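Local coordinates for SusD family protein (Bacteroides uniformis, PDB 7KV1) that probably binds beta-glucan at the cell surface of a gut Bacteroides, as a SusD-like partner in glycan capture and uptake, at residues H161-V166 with I510-G515; E259-P264 with Y406-T411. One frame throughout, in Å; residues are numbered along the deposited sequence.

How the contacts relate
The two contacts lie on opposite sides of the chain's centre, their centres 32 Å apart, and share no helix or strand; their nearest atoms are about 7 Å apart and do not touch. Contact 1 joins the end of helix 138-162 to the run leading into helix 514-519, so it ties an early part of the chain to one near its C-terminus, 344 residues apart at the closest ends. Contact 2 is nested within that loop: the end of helix 250-262 meets the start of helix 408-420, just after strand 403-407. Contact 1 thus joins the two family regions of the SusD-like chain, while contact 2 packs two helices and lines part of the cobalt hexammine pocket.

Contact 1. Residues H161-V166 with I510-G515; sequences HYFGNV and IPIAQG
Ile510 lies against Phe163 and Tyr162, just where helix 138-162 gives way to a turn. With CG1 set between its backbone N and carbonyl carbon (chi1 70°), the longer branch of Ile510 runs obliquely beside the Phe163 ring: CG1 is 3.7 Å from Phe163 CE1, and CD1 of Ile510 goes on past Phe163 CZ to lie 4.1 Å from Tyr162 CB. Isoleucine suits this place through its long CG1-CD1 arm, which reaches both aromatic residues. Its backbone is held too, Ile510 N giving a 2.9 Å hydrogen bond to Tyr162 O that is nearly straight at 162°. Phe163 also meets Pro511 O with its edge, the oxygen lying in the ring plane 3.3 Å from CE1, so the slightly positive ring hydrogens face the carbonyl; Thr108 OG1 hydrogen-bonds the same oxygen. Farther along, Ile512 CG1 is 4.2 Å from Phe163 CD1, and Trp113 of helix 110-129 packs edge-to-face with the phenyl ring. An alanine in place of Phe163 would be likely to open a gap between Ile510, Ile512 and Trp113, leaving both isoleucines without their shared aromatic partner. Asn526 bridges the two segments by hydrogen bonds to Phe163 O and Ile510 O. The C-terminal end of helix 138-162, left by positive-phi Gly164, thus packs on the extended run 510-513 before helix 514-519, joining the two family regions of the SusD-like fold.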
loop_
_atom_site.group_PDB
_atom_site.type_symbol
_atom_site.label_atom_id
_atom_site.label_comp_id
_atom_site.label_asym_id
_atom_site.label_seq_id
_atom_site.Cartn_x
_atom_site.Cartn_y
_atom_site.Cartn_z
ATOM N N HIS A 161 -5.595 9.362 -1.195
ATOM C CA HIS A 161 -5.940 8.431 -0.081
ATOM C C HIS A 161 -5.715 9.110 1.272
ATOM O O HIS A 161 -6.548 8.910 2.184
ATOM C CB HIS A 161 -5.136 7.118 -0.162
ATOM C CG HIS A 161 -5.788 5.993 -0.898
ATOM N ND1 HIS A 161 -5.861 5.937 -2.271
ATOM C CD2 HIS A 161 -6.402 4.870 -0.450
ATOM C CE1 HIS A 161 -6.427 4.807 -2.633
ATOM N NE2 HIS A 161 -6.810 4.150 -1.532
ATOM N N TYR A 162 -4.598 9.825 1.425
ATOM C CA TYR A 162 -4.147 10.377 2.742
ATOM C C TYR A 162 -4.771 11.752 2.971
ATOM O O TYR A 162 -5.412 11.920 4.042
ATOM C CB TYR A 162 -2.614 10.385 2.855
ATOM C CG TYR A 162 -2.079 9.022 3.165
ATOM C CD1 TYR A 162 -2.226 8.458 4.419
ATOM C CD2 TYR A 162 -1.535 8.242 2.168
ATOM C CE1 TYR A 162 -1.799 7.163 4.682
ATOM C CE2 TYR A 162 -1.094 6.960 2.420
ATOM C CZ TYR A 162 -1.241 6.411 3.675
ATOM O OH TYR A 162 -0.847 5.129 3.901
ATOM N N PHE A 163 -4.615 12.684 2.021
ATOM C CA PHE A 163 -5.016 14.107 2.193
ATOM C C PHE A 163 -6.348 14.436 1.499
ATOM O O PHE A 163 -7.029 15.401 1.940
ATOM C CB PHE A 163 -3.915 15.034 1.688
ATOM C CG PHE A 163 -2.586 14.805 2.343
ATOM C CD1 PHE A 163 -2.314 15.347 3.595
ATOM C CD2 PHE A 163 -1.628 14.013 1.727
ATOM C CE1 PHE A 163 -1.092 15.106 4.217
ATOM C CE2 PHE A 163 -0.398 13.798 2.341
ATOM C CZ PHE A 163 -0.153 14.304 3.605
ATOM N N GLY A 164 -6.721 13.714 0.440
ATOM C CA GLY A 164 -8.017 13.942 -0.248
ATOM C C GLY A 164 -8.054 15.216 -1.093
ATOM O O GLY A 164 -7.983 15.111 -2.330
ATOM N N ASN A 165 -8.109 16.374 -0.444
ATOM C CA ASN A 165 -8.362 17.714 -1.025
ATOM C C ASN A 165 -7.007 18.335 -1.367
ATOM O O ASN A 165 -6.394 18.962 -0.493
ATOM C CB ASN A 165 -9.206 18.565 -0.066
ATOM C CG ASN A 165 -10.473 17.864 0.385
ATOM O OD1 ASN A 165 -11.373 17.623 -0.419
ATOM N ND2 ASN A 165 -10.580 17.567 1.672
ATOM N N VAL A 166 -6.501 18.111 -2.572
ATOM C CA VAL A 166 -5.082 18.415 -2.872
ATOM C C VAL A 166 -4.977 19.239 -4.150
ATOM O O VAL A 166 -5.830 19.147 -5.022
ATOM C CB VAL A 166 -4.255 17.128 -2.972
ATOM C CG1 VAL A 166 -4.264 16.372 -1.653
ATOM C CG2 VAL A 166 -4.735 16.257 -4.140
ATOM N N ILE A 510 -6.283 13.325 6.442
ATOM C CA ILE A 510 -5.369 13.771 7.530
ATOM C C ILE A 510 -4.992 15.235 7.290
ATOM O O ILE A 510 -5.109 15.768 6.190
ATOM C CB ILE A 510 -4.156 12.827 7.636
ATOM C CG1 ILE A 510 -3.235 12.982 6.430
ATOM C CG2 ILE A 510 -4.644 11.398 7.826
ATOM C CD1 ILE A 510 -1.983 12.179 6.501
ATOM N N PRO A 511 -4.500 15.937 8.328
ATOM C CA PRO A 511 -4.045 17.323 8.161
ATOM C C PRO A 511 -2.959 17.507 7.081
ATOM O O PRO A 511 -2.040 16.711 6.972
ATOM C CB PRO A 511 -3.495 17.668 9.560
ATOM C CG PRO A 511 -4.249 16.734 10.478
ATOM C CD PRO A 511 -4.340 15.440 9.692
ATOM N N ILE A 512 -3.059 18.611 6.344
ATOM C CA ILE A 512 -1.975 19.138 5.471
ATOM C C ILE A 512 -0.944 19.797 6.400
ATOM O O ILE A 512 -1.364 20.456 7.397
ATOM C CB ILE A 512 -2.575 20.095 4.435
ATOM C CG1 ILE A 512 -3.616 19.374 3.555
ATOM C CG2 ILE A 512 -1.502 20.737 3.592
ATOM C CD1 ILE A 512 -4.433 20.319 2.684
ATOM N N ALA A 513 0.343 19.624 6.104
ATOM C CA ALA A 513 1.453 20.129 6.940
ATOM C C ALA A 513 1.458 21.662 6.907
ATOM O O ALA A 513 1.232 22.261 5.844
ATOM C CB ALA A 513 2.769 19.547 6.513
ATOM N N GLN A 514 1.702 22.284 8.058
ATOM C CA GLN A 514 1.642 23.762 8.207
ATOM C C GLN A 514 2.541 24.427 7.152
ATOM O O GLN A 514 2.126 25.443 6.602
ATOM C CB GLN A 514 2.023 24.171 9.630
ATOM C CG GLN A 514 1.628 25.610 9.941
ATOM C CD GLN A 514 2.277 26.105 11.208
ATOM O OE1 GLN A 514 3.362 26.682 11.176
ATOM N NE2 GLN A 514 1.637 25.843 12.335
ATOM N N GLY A 515 3.698 23.850 6.848
ATOM C CA GLY A 515 4.641 24.324 5.812
ATOM C C GLY A 515 3.985 24.526 4.453
ATOM O O GLY A 515 4.304 25.535 3.771
#

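Contact 2. Residues E259-P264 with Y406-T411; sequences ELIDSP and YRYAET. With NCO (cobalt hexammine(III)), chain C.
Tyr408 reaches from the first turn of helix 408-420 to the end of helix 250-262, where its hydroxyl comes 3.5 Å from Ile261 CA. That carbon lies at the ring's edge, near its plane, while the Ile261 side chain crosses the tyrosine at about a right angle, bringing CG1 3.8 Å from Tyr408 OH. A chi1 of 178° places CG anti to the backbone N and carries the ring toward Ile261, so that OH arrives beside its CA. Tyrosine suits the place because its ring is long enough to cross from one helix to the other, CE1 packing 4.1 Å from Ile261 CG1, while its OH ends beside a carbonyl-lined spot. A cobalt hexammine ion, probably not the natural ligand, occupies that spot. Ammine N5 hydrogen-bonds Tyr408 OH at 3.1 Å, and the same ammine bonds Ile261 O at 2.9 Å and Ser263 O at 3.0 Å. Ile261 O takes further bonds from N2 and N4, and Ser263 O from N1 and N4, so each carbonyl is shared by three ammines. Ile261 O stands at the end of the helix, whose dipole probably helps to attract this trivalent cation; Ser263 O and Phe266 O, which adds another bond, belong to the following loop.

Behind this shell, the methyl of Thr411 seats the two helices together. Its CG2 is 3.7 Å from Leu260 CB and 4.1 Å from Ile261 CG1, with Leu260 crossing at about a right angle. A short beta-branched residue fits where the helices come close, and Leu260 and Thr411 both continue onto Ile287 of strand 286-290. Trp433 of helix 429-440 packs on Ile261. The arrangement is apolar helix-helix packing in a TPR-like helical fold, beside a carbonyl-lined cation site at a helix C-terminus and the loop after it.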
loop_
_atom_site.group_PDB
_atom_site.type_symbol
_atom_site.label_atom_id
_atom_site.label_comp_id
_atom_site.label_asym_id
_atom_site.label_seq_id
_atom_site.Cartn_x
_atom_site.Cartn_y
_atom_site.Cartn_z
ATOM N N GLU A 259 -9.780 -10.438 -16.427
ATOM C CA GLU A 259 -8.688 -10.596 -17.422
ATOM C C GLU A 259 -7.460 -11.190 -16.723
ATOM O O GLU A 259 -6.778 -11.971 -17.350
ATOM C CB GLU A 259 -8.222 -9.284 -18.054
ATOM C CG GLU A 259 -9.287 -8.572 -18.844
ATOM C CD GLU A 259 -8.751 -7.321 -19.534
ATOM O OE1 GLU A 259 -7.625 -7.370 -20.082
ATOM O OE2 GLU A 259 -9.464 -6.297 -19.495
ATOM N N LEU A 260 -7.120 -10.756 -15.505
ATOM C CA LEU A 260 -5.909 -11.280 -14.829
ATOM C C LEU A 260 -6.180 -12.725 -14.397
ATOM O O LEU A 260 -5.273 -13.545 -14.513
ATOM C CB LEU A 260 -5.560 -10.392 -13.626
ATOM C CG LEU A 260 -5.161 -8.964 -13.981
ATOM C CD1 LEU A 260 -4.791 -8.198 -12.731
ATOM C CD2 LEU A 260 -4.050 -8.946 -15.022
ATOM N N ILE A 261 -7.380 -13.003 -13.881
ATOM C CA ILE A 261 -7.807 -14.379 -13.480
ATOM C C ILE A 261 -7.835 -15.290 -14.729
ATOM O O ILE A 261 -7.531 -16.473 -14.589
ATOM C CB ILE A 261 -9.144 -14.296 -12.720
ATOM C CG1 ILE A 261 -8.975 -13.519 -11.413
ATOM C CG2 ILE A 261 -9.733 -15.661 -12.450
ATOM C CD1 ILE A 261 -10.266 -13.108 -10.778
ATOM N N ASP A 262 -8.184 -14.777 -15.908
ATOM C CA ASP A 262 -8.260 -15.576 -17.164
ATOM C C ASP A 262 -6.878 -15.721 -17.797
ATOM O O ASP A 262 -6.738 -16.526 -18.714
ATOM C CB ASP A 262 -9.237 -14.962 -18.163
ATOM C CG ASP A 262 -10.683 -15.096 -17.725
ATOM O OD1 ASP A 262 -10.945 -15.894 -16.804
ATOM O OD2 ASP A 262 -11.521 -14.376 -18.271
ATOM N N SER A 263 -5.887 -14.988 -17.328
ATOM C CA SER A 263 -4.528 -14.972 -17.902
ATOM C C SER A 263 -3.727 -16.214 -17.498
ATOM O O SER A 263 -3.779 -16.655 -16.364
ATOM C CB SER A 263 -3.785 -13.744 -17.493
ATOM O OG SER A 263 -2.403 -13.911 -17.763
ATOM N N PRO A 264 -2.856 -16.742 -18.379
ATOM C CA PRO A 264 -1.985 -17.856 -18.013
ATOM C C PRO A 264 -0.760 -17.459 -17.184
ATOM O O PRO A 264 -0.088 -18.371 -16.706
ATOM C CB PRO A 264 -1.590 -18.427 -19.396
ATOM C CG PRO A 264 -1.578 -17.224 -20.303
ATOM C CD PRO A 264 -2.705 -16.342 -19.793
ATOM N N TYR A 406 1.183 -5.083 -4.991
ATOM C CA TYR A 406 -0.012 -5.758 -5.550
ATOM C C TYR A 406 0.312 -7.233 -5.733
ATOM O O TYR A 406 1.265 -7.510 -6.436
ATOM C CB TYR A 406 -0.430 -5.146 -6.887
ATOM C CG TYR A 406 -1.043 -3.782 -6.742
ATOM C CD1 TYR A 406 -2.059 -3.571 -5.820
ATOM C CD2 TYR A 406 -0.580 -2.705 -7.480
ATOM C CE1 TYR A 406 -2.598 -2.305 -5.635
ATOM C CE2 TYR A 406 -1.132 -1.443 -7.321
ATOM C CZ TYR A 406 -2.138 -1.237 -6.384
ATOM O OH TYR A 406 -2.660 0.005 -6.168
ATOM N N ARG A 407 -0.476 -8.114 -5.123
ATOM C CA ARG A 407 -0.387 -9.585 -5.299
ATOM C C ARG A 407 -1.676 -10.106 -5.957
ATOM O O ARG A 407 -2.758 -9.565 -5.723
ATOM C CB ARG A 407 -0.213 -10.272 -3.940
ATOM C CG ARG A 407 1.027 -9.817 -3.200
ATOM C CD ARG A 407 1.323 -10.757 -2.077
ATOM N NE ARG A 407 0.583 -10.580 -0.846
ATOM C CZ ARG A 407 -0.303 -11.439 -0.334
ATOM N NH1 ARG A 407 -0.700 -12.497 -1.015
ATOM N NH2 ARG A 407 -0.808 -11.214 0.874
ATOM N N TYR A 408 -1.575 -11.207 -6.664
ATOM C CA TYR A 408 -2.738 -11.858 -7.307
ATOM C C TYR A 408 -3.769 -12.318 -6.249
ATOM O O TYR A 408 -4.935 -12.461 -6.650
ATOM C CB TYR A 408 -2.239 -12.981 -8.218
ATOM C CG TYR A 408 -3.294 -13.783 -8.930
ATOM C CD1 TYR A 408 -4.015 -13.253 -9.993
ATOM C CD2 TYR A 408 -3.574 -15.077 -8.539
ATOM C CE1 TYR A 408 -4.969 -14.010 -10.653
ATOM C CE2 TYR A 408 -4.506 -15.857 -9.208
ATOM C CZ TYR A 408 -5.225 -15.311 -10.247
ATOM O OH TYR A 408 -6.150 -16.065 -10.895
ATOM N N ALA A 409 -3.406 -12.527 -4.974
ATOM C CA ALA A 409 -4.407 -12.779 -3.902
ATOM C C ALA A 409 -5.412 -11.617 -3.869
ATOM O O ALA A 409 -6.630 -11.856 -3.784
ATOM C CB ALA A 409 -3.765 -13.009 -2.550
ATOM N N GLU A 410 -4.924 -10.386 -4.041
ATOM C CA GLU A 410 -5.777 -9.182 -4.042
ATOM C C GLU A 410 -6.632 -9.112 -5.320
ATOM O O GLU A 410 -7.788 -8.659 -5.243
ATOM C CB GLU A 410 -4.914 -7.941 -3.797
ATOM C CG GLU A 410 -5.747 -6.737 -3.499
ATOM C CD GLU A 410 -5.037 -5.436 -3.187
ATOM O OE1 GLU A 410 -3.786 -5.365 -3.265
ATOM O OE2 GLU A 410 -5.760 -4.521 -2.760
ATOM N N THR A 411 -6.114 -9.552 -6.466
ATOM C CA THR A 411 -6.922 -9.723 -7.706
ATOM C C THR A 411 -8.144 -10.597 -7.388
ATOM O O THR A 411 -9.278 -10.180 -7.705
ATOM C CB THR A 411 -6.074 -10.292 -8.849
ATOM O OG1 THR A 411 -4.828 -9.583 -8.941
ATOM C CG2 THR A 411 -6.835 -10.255 -10.153
HETATM CO CO NCO C . -4.987 -19.037 -13.720
HETATM N N1 NCO C . -3.220 -19.071 -14.672
HETATM N N2 NCO C . -6.814 -18.907 -12.929
HETATM N N3 NCO C . -5.185 -21.090 -13.807
HETATM N N4 NCO C . -5.881 -18.861 -15.467
HETATM N N5 NCO C . -4.843 -17.005 -13.596
HETATM N N6 NCO C . -4.114 -19.241 -11.958
#